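Local coordinates for estrogen receptor (Crassostrea gigas, PDB 4N1Y), which probably acts as a steroid-receptor-type transcription factor whose ligand-binding domain, built mostly of helices, is thought to be active without hormone, at residues Ala13-Ala18 with Leu135-Leu140; His36-Leu41 with Gly216-Cys221; His72-Cys77 with Lys225-Ala230; Asn85-Ser90 with Ala124-Gln129; Leu141-Met146 with Pro189-Leu194. All coordinates share one frame; numbering follows the deposited sequence.

Contact 1. Residues Ala13-Ala18 with Leu135-Leu140; sequences ALNKAA and LHKDEL
Asn15, in the last turn of helix 7-15, gives the one hydrogen bond between the two segments. Its ND2 donates to Asp138 OD1 at 3.1 Å, with an N-H...O angle of 161°. The acceptor lies close to the amide plane of Asn15. The donor reaches OD1 from above the carboxylate, and the two flat groups stand 81° apart. ND2 also bonds Leu11 O, and Asp138 OD2 bonds the hydroxyl of Tyr180, so both groups have a second grip.

The packing is looser. Lys137 runs out extended, with CG anti to the backbone N (chi1 -173°). This carries NZ past Asn15 to 3.9 Å from Ala18 CB, while CE lies 4.0 Å from Asn15 OD1.

A separate pair of hydrogen bonds caps helix 137-149. His136 is the N-cap: its ND1 accepts from Asp138 N at 3.0 Å. In return Glu139 OE1 accepts from His136 N at 2.8 Å, which completes a capping box.

The chemistry is that of a polar contact at the surface between the N-terminal helix and the start of helix 137-149. Asp138 is held from two directions beside a helix N-terminus, which would tend to favour its charged form.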
# COMPACT_ATOMS: atom_id res chain seq x y z
N ALA B 13 -7.74 9.51 23.97
CA ALA B 13 -8.98 9.04 23.37
C ALA B 13 -8.78 7.64 22.80
O ALA B 13 -9.51 6.70 23.15
CB ALA B 13 -9.45 10.01 22.28
N LEU B 14 -7.78 7.49 21.93
CA LEU B 14 -7.44 6.21 21.35
C LEU B 14 -7.11 5.14 22.40
O LEU B 14 -7.34 3.95 22.19
CB LEU B 14 -6.26 6.37 20.39
CG LEU B 14 -6.52 7.24 19.16
CD1 LEU B 14 -5.34 7.17 18.23
CD2 LEU B 14 -7.79 6.82 18.42
N ASN B 15 -6.54 5.56 23.53
CA ASN B 15 -6.18 4.59 24.54
C ASN B 15 -7.36 4.11 25.39
O ASN B 15 -7.38 2.95 25.79
CB ASN B 15 -5.09 5.15 25.44
CG ASN B 15 -3.71 4.68 25.02
OD1 ASN B 15 -3.31 3.56 25.31
ND2 ASN B 15 -3.00 5.53 24.29
N LYS B 16 -8.32 4.99 25.69
CA LYS B 16 -9.48 4.50 26.45
C LYS B 16 -10.47 3.84 25.49
O LYS B 16 -11.57 3.46 25.88
CB LYS B 16 -10.20 5.62 27.24
CG LYS B 16 -10.14 7.05 26.68
CD LYS B 16 -10.77 8.10 27.63
CE LYS B 16 -11.02 9.46 26.95
NZ LYS B 16 -12.17 9.49 26.00
N ALA B 17 -10.05 3.61 24.25
CA ALA B 17 -10.90 2.94 23.28
C ALA B 17 -10.13 1.77 22.68
O ALA B 17 -10.53 1.21 21.66
CB ALA B 17 -11.34 3.90 22.20
N ALA B 18 -9.02 1.43 23.33
CA ALA B 18 -8.19 0.33 22.89
C ALA B 18 -9.00 -0.96 22.82
O ALA B 18 -9.72 -1.32 23.76
CB ALA B 18 -6.99 0.15 23.80
N LEU B 135 8.40 -0.62 18.14
CA LEU B 135 7.15 0.09 18.08
C LEU B 135 6.41 0.05 19.41
O LEU B 135 6.21 -1.03 19.98
CB LEU B 135 6.27 -0.49 16.98
CG LEU B 135 5.12 0.43 16.58
CD1 LEU B 135 5.60 1.42 15.55
CD2 LEU B 135 3.93 -0.39 16.09
N HIS B 136 6.00 1.22 19.90
CA HIS B 136 5.22 1.36 21.13
C HIS B 136 3.71 1.21 20.85
O HIS B 136 3.28 1.43 19.70
CB HIS B 136 5.53 2.71 21.75
CG HIS B 136 5.03 2.87 23.15
ND1 HIS B 136 3.75 3.32 23.44
CD2 HIS B 136 5.64 2.65 24.34
CE1 HIS B 136 3.60 3.36 24.75
NE2 HIS B 136 4.73 2.96 25.32
N LYS B 137 2.93 0.82 21.85
CA LYS B 137 1.47 0.71 21.69
C LYS B 137 0.86 2.01 21.16
O LYS B 137 0.08 2.00 20.19
CB LYS B 137 0.78 0.33 23.00
CG LYS B 137 -0.70 0.03 22.83
CD LYS B 137 -1.40 -0.03 24.17
CE LYS B 137 -2.91 -0.26 24.03
NZ LYS B 137 -3.53 -0.61 25.35
N ASP B 138 1.25 3.13 21.79
CA ASP B 138 0.77 4.44 21.37
C ASP B 138 1.01 4.69 19.90
O ASP B 138 0.20 5.33 19.23
CB ASP B 138 1.44 5.55 22.18
CG ASP B 138 0.96 5.57 23.59
OD1 ASP B 138 -0.03 4.87 23.90
OD2 ASP B 138 1.56 6.31 24.39
N GLU B 139 2.14 4.22 19.39
CA GLU B 139 2.40 4.37 17.97
C GLU B 139 1.44 3.49 17.19
O GLU B 139 0.91 3.92 16.16
CB GLU B 139 3.85 4.03 17.65
CG GLU B 139 4.85 4.83 18.48
CD GLU B 139 6.29 4.50 18.14
OE1 GLU B 139 6.87 3.63 18.83
OE2 GLU B 139 6.85 5.08 17.18
N LEU B 140 1.16 2.29 17.68
CA LEU B 140 0.25 1.41 16.96
C LEU B 140 -1.17 1.99 16.92
O LEU B 140 -1.83 1.99 15.87
CB LEU B 140 0.20 0.01 17.57
CG LEU B 140 -0.92 -0.76 16.84
CD1 LEU B 140 -0.42 -1.59 15.64
CD2 LEU B 140 -1.77 -1.60 17.78

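Contact 2. Residues His36-Leu41 with Gly216-Cys221; sequences HLLNSL and GVVTFC
Asn39 and Val218 lie alongside each other with their side chains running in opposite directions. Asn39 leaves helix 34-56 with CG beside the backbone N (chi1 -79°), which swings OD1 over to the loop 216-221. There OD1 lies next to the branch of Val218, 3.5 Å from its CB, and goes on to accept a hydrogen bond from Thr219 N at 3.2 Å. That bond is moderately bent, with an N-H...O angle of 147°. The donor is tilted 33° from the amide carbonyl plane.

Val218 points toward the helix. Its CG1 meets Asn39 OD1 most closely; CG2 lies near the same oxygen and also packs on Leu38 CB at 3.9 Å. Thr219 stays at the margin, with its OG1 4.2 Å from Asn39 OD1.

An alanine in place of Asn39 would probably leave Thr219 N without this acceptor and uncover the outer flank of Val218.

Further in, Leu38 and Val218 both pack on Leu212 of helix 187-215. Leu38 also touches Val114, and Val218 also touches Val42, one turn beyond Leu38 in helix 34-56. The loop is therefore apolar on its inner side and tied by one polar bond nearer the surface.

Cys221, at the end of this segment, is the N-cap of helix 222-229. The arrangement belongs to the nuclear receptor ligand-binding fold, where the link between its two C-terminal helices passes along the long helix 34-56 before the last helix begins.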
# COMPACT_ATOMS: atom_id res chain seq x y z
N HIS B 36 -11.70 -26.15 9.07
CA HIS B 36 -11.78 -25.98 10.52
C HIS B 36 -11.10 -24.72 11.03
O HIS B 36 -11.67 -24.00 11.85
CB HIS B 36 -11.18 -27.18 11.25
CG HIS B 36 -11.37 -27.14 12.73
ND1 HIS B 36 -12.60 -26.91 13.31
CD2 HIS B 36 -10.49 -27.30 13.75
CE1 HIS B 36 -12.47 -26.92 14.63
NE2 HIS B 36 -11.20 -27.16 14.92
N LEU B 37 -9.91 -24.45 10.52
CA LEU B 37 -9.18 -23.25 10.91
C LEU B 37 -9.86 -22.00 10.39
O LEU B 37 -10.04 -21.03 11.13
CB LEU B 37 -7.73 -23.29 10.40
CG LEU B 37 -6.75 -24.29 11.03
CD1 LEU B 37 -5.41 -24.20 10.34
CD2 LEU B 37 -6.60 -24.01 12.51
N LEU B 38 -10.22 -22.02 9.11
CA LEU B 38 -10.82 -20.85 8.49
C LEU B 38 -12.13 -20.42 9.13
O LEU B 38 -12.42 -19.22 9.19
CB LEU B 38 -11.06 -21.11 7.01
CG LEU B 38 -9.83 -21.01 6.12
CD1 LEU B 38 -10.17 -21.24 4.64
CD2 LEU B 38 -9.18 -19.68 6.35
N ASN B 39 -12.91 -21.36 9.66
CA ASN B 39 -14.18 -20.95 10.27
C ASN B 39 -13.88 -20.22 11.57
O ASN B 39 -14.57 -19.26 11.91
CB ASN B 39 -15.14 -22.15 10.51
CG ASN B 39 -15.89 -22.60 9.23
OD1 ASN B 39 -16.07 -21.82 8.29
ND2 ASN B 39 -16.34 -23.85 9.21
N SER B 40 -12.79 -20.59 12.24
CA SER B 40 -12.41 -19.87 13.44
C SER B 40 -11.83 -18.52 13.05
O SER B 40 -12.21 -17.50 13.63
CB SER B 40 -11.40 -20.67 14.28
OG SER B 40 -11.99 -21.84 14.79
N LEU B 41 -10.95 -18.50 12.05
CA LEU B 41 -10.38 -17.24 11.57
C LEU B 41 -11.44 -16.29 11.06
O LEU B 41 -11.41 -15.10 11.36
CB LEU B 41 -9.35 -17.48 10.47
CG LEU B 41 -8.04 -18.17 10.88
CD1 LEU B 41 -7.16 -18.42 9.65
CD2 LEU B 41 -7.29 -17.34 11.93
N GLY B 216 -18.76 -21.21 -0.33
CA GLY B 216 -19.94 -21.52 0.47
C GLY B 216 -19.78 -22.59 1.54
O GLY B 216 -20.75 -22.92 2.24
N VAL B 217 -18.57 -23.12 1.67
CA VAL B 217 -18.28 -24.14 2.66
C VAL B 217 -18.03 -23.48 3.98
O VAL B 217 -18.56 -23.86 5.03
CB VAL B 217 -17.07 -24.96 2.28
CG1 VAL B 217 -16.75 -25.93 3.39
CG2 VAL B 217 -17.32 -25.69 0.98
N VAL B 218 -17.22 -22.43 3.91
CA VAL B 218 -16.89 -21.69 5.10
C VAL B 218 -18.08 -20.77 5.31
O VAL B 218 -18.56 -20.14 4.37
CB VAL B 218 -15.58 -20.89 4.93
CG1 VAL B 218 -15.49 -19.75 5.94
CG2 VAL B 218 -14.38 -21.82 5.03
N THR B 219 -18.57 -20.73 6.53
CA THR B 219 -19.76 -19.96 6.79
C THR B 219 -19.44 -18.56 7.30
O THR B 219 -18.66 -18.39 8.23
CB THR B 219 -20.65 -20.71 7.77
OG1 THR B 219 -20.05 -20.66 9.07
CG2 THR B 219 -20.76 -22.17 7.35
N PHE B 220 -20.02 -17.56 6.65
CA PHE B 220 -19.83 -16.17 7.06
C PHE B 220 -21.08 -15.62 7.68
O PHE B 220 -22.16 -15.86 7.15
CB PHE B 220 -19.48 -15.28 5.87
CG PHE B 220 -18.14 -15.55 5.26
CD1 PHE B 220 -17.12 -14.61 5.34
CD2 PHE B 220 -17.90 -16.72 4.56
CE1 PHE B 220 -15.88 -14.84 4.76
CE2 PHE B 220 -16.67 -16.97 3.98
CZ PHE B 220 -15.66 -16.03 4.07
N CYS B 221 -20.98 -14.86 8.77
CA CYS B 221 -22.18 -14.12 9.16
C CYS B 221 -22.24 -12.91 8.28
O CYS B 221 -21.27 -12.59 7.56
CB CYS B 221 -22.25 -13.72 10.64
SG CYS B 221 -22.95 -14.99 11.73

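Contact 3. Residues His72-Cys77 with Lys225-Ala230; sequences HLIECC and KEMLDA
The backbones come closest at Glu75 and Met227, whose CA atoms are 6.0 Å apart, where helix 222-229 comes up to the first half of helix 67-89. Met227 does most of the reaching. Its chain is bent at chi2 (-64°) and again at chi3 (-85°), and this folds the terminal methyl in against the other helix. CE touches Ile74 CG2 at 3.5 Å and lies near the carbonyl oxygen of the same residue. It also passes 3.9 Å from Glu75 CA. Trp78, one turn further on, packs on Met227 as well.

In the nuclear receptor fold the last helix carries the activation function. Its packing here on helix 67-89 and on Phe209 and Trp78, through Leu228, is consistent with the active position, as expected for a constitutive receptor.

Glu75 runs extended beyond CG and passes beside Ala230. Ala230 CB sits 3.6 Å from Glu75 CD and slightly further from the two carboxylate oxygens, which are nearly equidistant. An alanine at Glu75 would probably open a gap beside Ala230 and leave the chain there less well packed. The backbone adds a polar tie just beyond: Glu75 O accepts from Gln231 NE2.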
# COMPACT_ATOMS: atom_id res chain seq x y z
N HIS B 72 -18.00 4.22 4.62
CA HIS B 72 -17.08 4.02 3.50
C HIS B 72 -15.66 3.77 3.93
O HIS B 72 -15.01 2.88 3.39
CB HIS B 72 -17.10 5.21 2.54
CG HIS B 72 -16.13 5.07 1.41
ND1 HIS B 72 -16.39 4.30 0.30
CD2 HIS B 72 -14.91 5.62 1.21
CE1 HIS B 72 -15.36 4.36 -0.52
NE2 HIS B 72 -14.45 5.16 0.00
N LEU B 73 -15.18 4.54 4.90
CA LEU B 73 -13.83 4.36 5.42
C LEU B 73 -13.62 2.94 5.93
O LEU B 73 -12.68 2.26 5.54
CB LEU B 73 -13.58 5.39 6.52
CG LEU B 73 -13.42 6.77 5.90
CD1 LEU B 73 -13.14 7.79 6.94
CD2 LEU B 73 -12.26 6.69 4.94
N ILE B 74 -14.55 2.50 6.77
CA ILE B 74 -14.55 1.15 7.30
C ILE B 74 -14.57 0.11 6.18
O ILE B 74 -13.80 -0.87 6.21
CB ILE B 74 -15.79 0.94 8.19
CG1 ILE B 74 -15.78 1.94 9.34
CG2 ILE B 74 -15.85 -0.49 8.69
CD1 ILE B 74 -14.74 1.65 10.36
N GLU B 75 -15.41 0.33 5.17
CA GLU B 75 -15.51 -0.61 4.06
C GLU B 75 -14.18 -0.72 3.32
O GLU B 75 -13.78 -1.81 2.91
CB GLU B 75 -16.61 -0.18 3.08
CG GLU B 75 -18.02 -0.66 3.47
CD GLU B 75 -19.12 -0.04 2.61
OE1 GLU B 75 -18.80 0.71 1.66
OE2 GLU B 75 -20.31 -0.31 2.89
N CYS B 76 -13.44 0.37 3.22
CA CYS B 76 -12.16 0.29 2.54
C CYS B 76 -11.11 -0.48 3.34
O CYS B 76 -10.46 -1.37 2.79
CB CYS B 76 -11.63 1.68 2.20
SG CYS B 76 -12.57 2.58 0.94
N CYS B 77 -11.00 -0.19 4.63
CA CYS B 77 -9.79 -0.57 5.35
C CYS B 77 -9.95 -1.63 6.45
O CYS B 77 -8.99 -1.89 7.19
CB CYS B 77 -9.17 0.68 5.97
SG CYS B 77 -10.04 1.19 7.47
N LYS B 225 -19.99 -10.64 5.69
CA LYS B 225 -20.52 -10.83 4.36
C LYS B 225 -20.90 -9.48 3.70
O LYS B 225 -20.70 -9.31 2.49
CB LYS B 225 -21.67 -11.81 4.44
CG LYS B 225 -22.43 -12.04 3.18
CD LYS B 225 -23.73 -12.74 3.55
CE LYS B 225 -23.46 -13.93 4.47
NZ LYS B 225 -24.71 -14.61 4.94
N GLU B 226 -21.43 -8.51 4.46
CA GLU B 226 -21.75 -7.21 3.84
C GLU B 226 -20.44 -6.51 3.47
O GLU B 226 -20.37 -5.82 2.45
CB GLU B 226 -22.59 -6.29 4.74
CG GLU B 226 -23.87 -6.87 5.35
CD GLU B 226 -24.54 -5.93 6.36
OE1 GLU B 226 -23.80 -5.28 7.13
OE2 GLU B 226 -25.80 -5.91 6.47
N MET B 227 -19.43 -6.66 4.31
CA MET B 227 -18.15 -6.03 4.02
C MET B 227 -17.56 -6.55 2.72
O MET B 227 -16.96 -5.80 1.95
CB MET B 227 -17.16 -6.26 5.16
CG MET B 227 -17.68 -5.68 6.44
SD MET B 227 -17.82 -3.89 6.30
CE MET B 227 -16.17 -3.38 6.70
N LEU B 228 -17.76 -7.84 2.46
CA LEU B 228 -17.18 -8.43 1.26
C LEU B 228 -17.94 -7.95 0.04
O LEU B 228 -17.34 -7.66 -1.00
CB LEU B 228 -17.21 -9.96 1.37
CG LEU B 228 -16.20 -10.48 2.38
CD1 LEU B 228 -16.32 -11.98 2.56
CD2 LEU B 228 -14.78 -10.10 2.00
N ASP B 229 -19.25 -7.81 0.17
CA ASP B 229 -20.10 -7.43 -0.96
C ASP B 229 -20.08 -5.92 -1.23
O ASP B 229 -20.66 -5.47 -2.21
CB ASP B 229 -21.54 -7.89 -0.71
CG ASP B 229 -21.68 -9.41 -0.74
OD1 ASP B 229 -20.85 -10.09 -1.37
OD2 ASP B 229 -22.64 -9.93 -0.12
N ALA B 230 -19.39 -5.18 -0.38
CA ALA B 230 -19.18 -3.74 -0.56
C ALA B 230 -18.14 -3.44 -1.64
O ALA B 230 -18.03 -2.31 -2.10
CB ALA B 230 -18.78 -3.09 0.76

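Contact 4. Residues Asn85-Ser90 with Ala124-Gln129; sequences NCAFRS and AAVSEQ
Ser127 and Ala87 meet where two helices of the nuclear receptor ligand-binding fold come very close: the C-terminal end of helix 67-89 and the middle of helix 117-132. Their CA atoms are only 4.5 Å apart. Small side chains at both positions make this possible.

The main bond runs from Ser127 OG to Ala87 O at 2.8 Å. With chi1 at -169°, the hydroxyl of Ser127 lies opposite its backbone N and points across to the other helix. The donor lies in the carbonyl plane, on a lone pair, with a C=O...O angle of 139°. Ala87 O is near the helix end, where Ser90 N gives it a further, weak bond. Ser90 also borders the hydroxyl, with its CB 3.7 Å from Ser127 OG. On the other side of Ser127, Ala87 CB rests on Val126 CG1 at 4.2 Å.

The next shell packs around these groups. Val123 and Met130 of helix 117-132 pack on Ala87, and Leu98 of strand 97-99 touches Ser90 and Ala124, so the small hairpin closes over this end of the helix pair. Glu128 points away from the pair and forms a salt bridge with Arg155 of the second subunit, while Ala125 packs on Val153 of that same subunit.

Ser90, just past the helix, is held by Cys86 O and by the hairpin. Its OG takes a bond from Ala99 N and donates to Cys86 O at 2.8 Å, standing 34° out of that carbonyl plane.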
# COMPACT_ATOMS: atom_id res chain seq x y z
N ASN B 85 -3.42 -5.13 13.28
CA ASN B 85 -3.51 -5.50 14.68
C ASN B 85 -2.82 -6.81 14.97
O ASN B 85 -2.00 -6.92 15.88
CB ASN B 85 -4.97 -5.60 15.11
CG ASN B 85 -5.63 -4.26 15.22
OD1 ASN B 85 -4.96 -3.23 15.22
ND2 ASN B 85 -6.95 -4.26 15.33
N CYS B 86 -3.15 -7.79 14.15
CA CYS B 86 -2.59 -9.11 14.28
C CYS B 86 -1.07 -9.08 14.26
O CYS B 86 -0.42 -9.77 15.06
CB CYS B 86 -3.11 -10.00 13.17
SG CYS B 86 -2.38 -11.64 13.20
N ALA B 87 -0.50 -8.26 13.39
CA ALA B 87 0.94 -8.07 13.34
C ALA B 87 1.47 -7.62 14.70
O ALA B 87 2.50 -8.10 15.17
CB ALA B 87 1.32 -7.06 12.27
N PHE B 88 0.78 -6.67 15.32
CA PHE B 88 1.24 -6.13 16.58
C PHE B 88 1.02 -7.15 17.69
O PHE B 88 1.85 -7.29 18.58
CB PHE B 88 0.53 -4.80 16.92
CG PHE B 88 1.19 -4.04 18.05
CD1 PHE B 88 2.36 -3.32 17.84
CD2 PHE B 88 0.65 -4.06 19.33
CE1 PHE B 88 2.97 -2.62 18.87
CE2 PHE B 88 1.26 -3.37 20.37
CZ PHE B 88 2.42 -2.65 20.14
N ARG B 89 -0.10 -7.87 17.63
CA ARG B 89 -0.34 -8.98 18.56
C ARG B 89 0.78 -10.02 18.45
O ARG B 89 1.07 -10.73 19.40
CB ARG B 89 -1.70 -9.66 18.31
CG ARG B 89 -2.89 -9.07 19.07
CD ARG B 89 -4.16 -9.91 18.91
NE ARG B 89 -4.54 -10.08 17.50
CZ ARG B 89 -5.37 -9.27 16.84
NH1 ARG B 89 -5.91 -8.23 17.46
NH2 ARG B 89 -5.66 -9.49 15.57
N SER B 90 1.40 -10.08 17.28
CA SER B 90 2.35 -11.14 16.96
C SER B 90 3.81 -10.73 17.10
O SER B 90 4.71 -11.50 16.75
CB SER B 90 2.08 -11.67 15.56
OG SER B 90 0.80 -12.28 15.52
N ALA B 124 3.42 -11.44 8.80
CA ALA B 124 4.45 -11.91 9.72
C ALA B 124 5.76 -11.10 9.58
O ALA B 124 6.39 -10.76 10.59
CB ALA B 124 4.72 -13.37 9.48
N ALA B 125 6.15 -10.80 8.34
CA ALA B 125 7.34 -9.98 8.09
C ALA B 125 7.14 -8.56 8.62
O ALA B 125 8.04 -7.98 9.21
CB ALA B 125 7.66 -9.94 6.60
N VAL B 126 5.95 -8.02 8.40
CA VAL B 126 5.63 -6.71 8.93
C VAL B 126 5.76 -6.76 10.45
O VAL B 126 6.33 -5.85 11.05
CB VAL B 126 4.21 -6.25 8.52
CG1 VAL B 126 3.71 -5.17 9.45
CG2 VAL B 126 4.17 -5.78 7.06
N SER B 127 5.25 -7.84 11.05
CA SER B 127 5.39 -8.03 12.49
C SER B 127 6.85 -7.93 12.95
O SER B 127 7.16 -7.18 13.89
CB SER B 127 4.82 -9.39 12.91
OG SER B 127 4.73 -9.48 14.32
N GLU B 128 7.73 -8.61 12.24
CA GLU B 128 9.14 -8.58 12.55
C GLU B 128 9.72 -7.17 12.45
O GLU B 128 10.56 -6.77 13.26
CB GLU B 128 9.93 -9.48 11.61
CG GLU B 128 11.29 -9.82 12.17
CD GLU B 128 12.20 -10.43 11.15
OE1 GLU B 128 11.70 -10.86 10.09
OE2 GLU B 128 13.43 -10.47 11.40
N GLN B 129 9.26 -6.42 11.46
CA GLN B 129 9.73 -5.06 11.30
C GLN B 129 9.28 -4.19 12.46
O GLN B 129 10.06 -3.34 12.94
CB GLN B 129 9.25 -4.48 9.99
CG GLN B 129 9.80 -5.23 8.82
CD GLN B 129 11.29 -5.20 8.78
OE1 GLN B 129 11.90 -4.17 9.05
NE2 GLN B 129 11.90 -6.34 8.44

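Contact 5. Residues Leu141-Met146 with Pro189-Leu194; sequences LLLQAM and PAVLLL
Leu143 turns CG to the side of its backbone N (chi1 -84°), and this tips its forked end from helix 137-149 toward helix 187-215. Val191 answers with CG1 anti to the backbone N (chi1 170°), so that this methyl leads toward Leu143. The two side chains cross obliquely. CG1 of Val191 meets both prongs of the fork, CD1 of Leu143 at 3.9 Å and CD2 of Leu143 at 4.1 Å.

Leu192, the next residue along, reaches in from one side. Its CD2 touches Leu143 CD2 at 4.2 Å. Leu143 CD2 thus has both residues of the facing helix as neighbours, while CD1 serves Val191. The contact is wholly apolar and rests on these methyl groups. The backbones stay well apart: the nearest CA atoms, those of Leu143 and Leu192, are 8.2 Å from each other.

Both helices belong to the layered helical sandwich of the nuclear receptor ligand-binding domain. Helix 187-215 is the long helix before the last one, which in this family commonly forms much of the dimer interface. That fits the neighbours here. Leu192 packs on Pro189 of the second subunit, and Met146 on Leu193 of the second subunit.

Within the chain, Leu135, from the turn that leads into helix 137-149, touches both Leu143 and Val191, while Met146, one turn on from Leu143, packs on Leu169, Leu170 and Ile173 of helix 159-180.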
# COMPACT_ATOMS: atom_id res chain seq x y z
N LEU B 141 -1.64 2.46 18.07
CA LEU B 141 -2.93 3.14 18.16
C LEU B 141 -3.04 4.23 17.09
O LEU B 141 -4.04 4.35 16.39
CB LEU B 141 -3.13 3.72 19.56
CG LEU B 141 -3.30 2.64 20.62
CD1 LEU B 141 -3.54 3.20 22.00
CD2 LEU B 141 -4.43 1.73 20.24
N LEU B 142 -1.99 5.03 16.95
CA LEU B 142 -1.99 6.10 15.96
C LEU B 142 -2.01 5.50 14.57
O LEU B 142 -2.71 5.97 13.68
CB LEU B 142 -0.77 7.00 16.15
CG LEU B 142 -0.85 7.81 17.45
CD1 LEU B 142 0.41 8.64 17.63
CD2 LEU B 142 -2.12 8.69 17.48
N LEU B 143 -1.28 4.41 14.40
CA LEU B 143 -1.19 3.76 13.11
C LEU B 143 -2.54 3.25 12.63
O LEU B 143 -2.90 3.44 11.47
CB LEU B 143 -0.22 2.60 13.20
CG LEU B 143 1.24 2.99 13.02
CD1 LEU B 143 2.09 1.83 13.38
CD2 LEU B 143 1.47 3.37 11.58
N GLN B 144 -3.30 2.60 13.50
CA GLN B 144 -4.59 2.13 13.07
C GLN B 144 -5.49 3.32 12.73
O GLN B 144 -6.18 3.32 11.72
CB GLN B 144 -5.22 1.18 14.10
CG GLN B 144 -5.05 1.51 15.54
CD GLN B 144 -5.52 0.37 16.42
OE1 GLN B 144 -5.91 0.56 17.57
NE2 GLN B 144 -5.44 -0.84 15.89
N ALA B 145 -5.46 4.36 13.56
CA ALA B 145 -6.27 5.54 13.29
C ALA B 145 -5.89 6.09 11.92
O ALA B 145 -6.75 6.46 11.10
CB ALA B 145 -6.07 6.57 14.35
N MET B 146 -4.59 6.10 11.66
CA MET B 146 -4.08 6.53 10.38
C MET B 146 -4.55 5.63 9.23
O MET B 146 -4.99 6.11 8.19
CB MET B 146 -2.55 6.56 10.43
CG MET B 146 -1.96 7.19 9.22
SD MET B 146 -2.75 8.77 8.91
CE MET B 146 -1.72 9.81 9.91
N PRO B 189 9.34 7.58 9.01
CA PRO B 189 9.24 7.11 7.62
C PRO B 189 9.32 5.59 7.49
O PRO B 189 8.50 5.02 6.76
CB PRO B 189 10.43 7.80 6.94
CG PRO B 189 10.66 9.02 7.78
CD PRO B 189 10.39 8.61 9.17
N ALA B 190 10.26 4.92 8.16
CA ALA B 190 10.37 3.47 8.02
C ALA B 190 9.05 2.82 8.40
O ALA B 190 8.56 1.94 7.68
CB ALA B 190 11.47 2.92 8.88
N VAL B 191 8.46 3.26 9.51
CA VAL B 191 7.25 2.63 10.02
C VAL B 191 6.08 2.86 9.09
O VAL B 191 5.33 1.94 8.77
CB VAL B 191 6.91 3.11 11.42
CG1 VAL B 191 5.53 2.62 11.81
CG2 VAL B 191 7.94 2.62 12.41
N LEU B 192 5.95 4.09 8.61
CA LEU B 192 4.91 4.36 7.62
C LEU B 192 5.07 3.46 6.39
O LEU B 192 4.08 3.00 5.83
CB LEU B 192 4.97 5.83 7.23
CG LEU B 192 4.50 6.68 8.42
CD1 LEU B 192 4.38 8.11 8.03
CD2 LEU B 192 3.17 6.13 8.95
N LEU B 193 6.31 3.15 6.02
CA LEU B 193 6.54 2.28 4.87
C LEU B 193 5.94 0.90 5.08
O LEU B 193 5.59 0.22 4.12
CB LEU B 193 8.03 2.14 4.58
CG LEU B 193 8.79 3.31 3.96
CD1 LEU B 193 10.25 2.91 3.75
CD2 LEU B 193 8.16 3.75 2.66
N LEU B 194 5.80 0.48 6.33
CA LEU B 194 5.16 -0.79 6.61
C LEU B 194 3.73 -0.79 6.14
O LEU B 194 3.22 -1.83 5.69
CB LEU B 194 5.18 -1.11 8.10
CG LEU B 194 6.58 -1.32 8.65
CD1 LEU B 194 6.49 -1.64 10.14
CD2 LEU B 194 7.29 -2.40 7.88

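Contacts 4 and 5 are buried, contacts 2 and 3 partly so, and contact 1 lies at the surface. Contact 5 is purely apolar. Contact 4 ties closely packed helices through a hydroxyl. Contact 3 packs methionine and alanine methyls against the other helix. Contact 1 relies on amide and carboxylate, and contact 2 mixes a hydrogen bond to a side-chain amide with apolar packing. Contacts 1 and 5 share helix 137-149 and touch through Leu14 and Leu142. Contacts 3 and 4 use helix 67-89 but sit on opposite sides of the chain's centre. Contacts 2 and 3 join at Phe220 and Leu228 around the last helix, while contacts 4 and 5 both reach the second subunit.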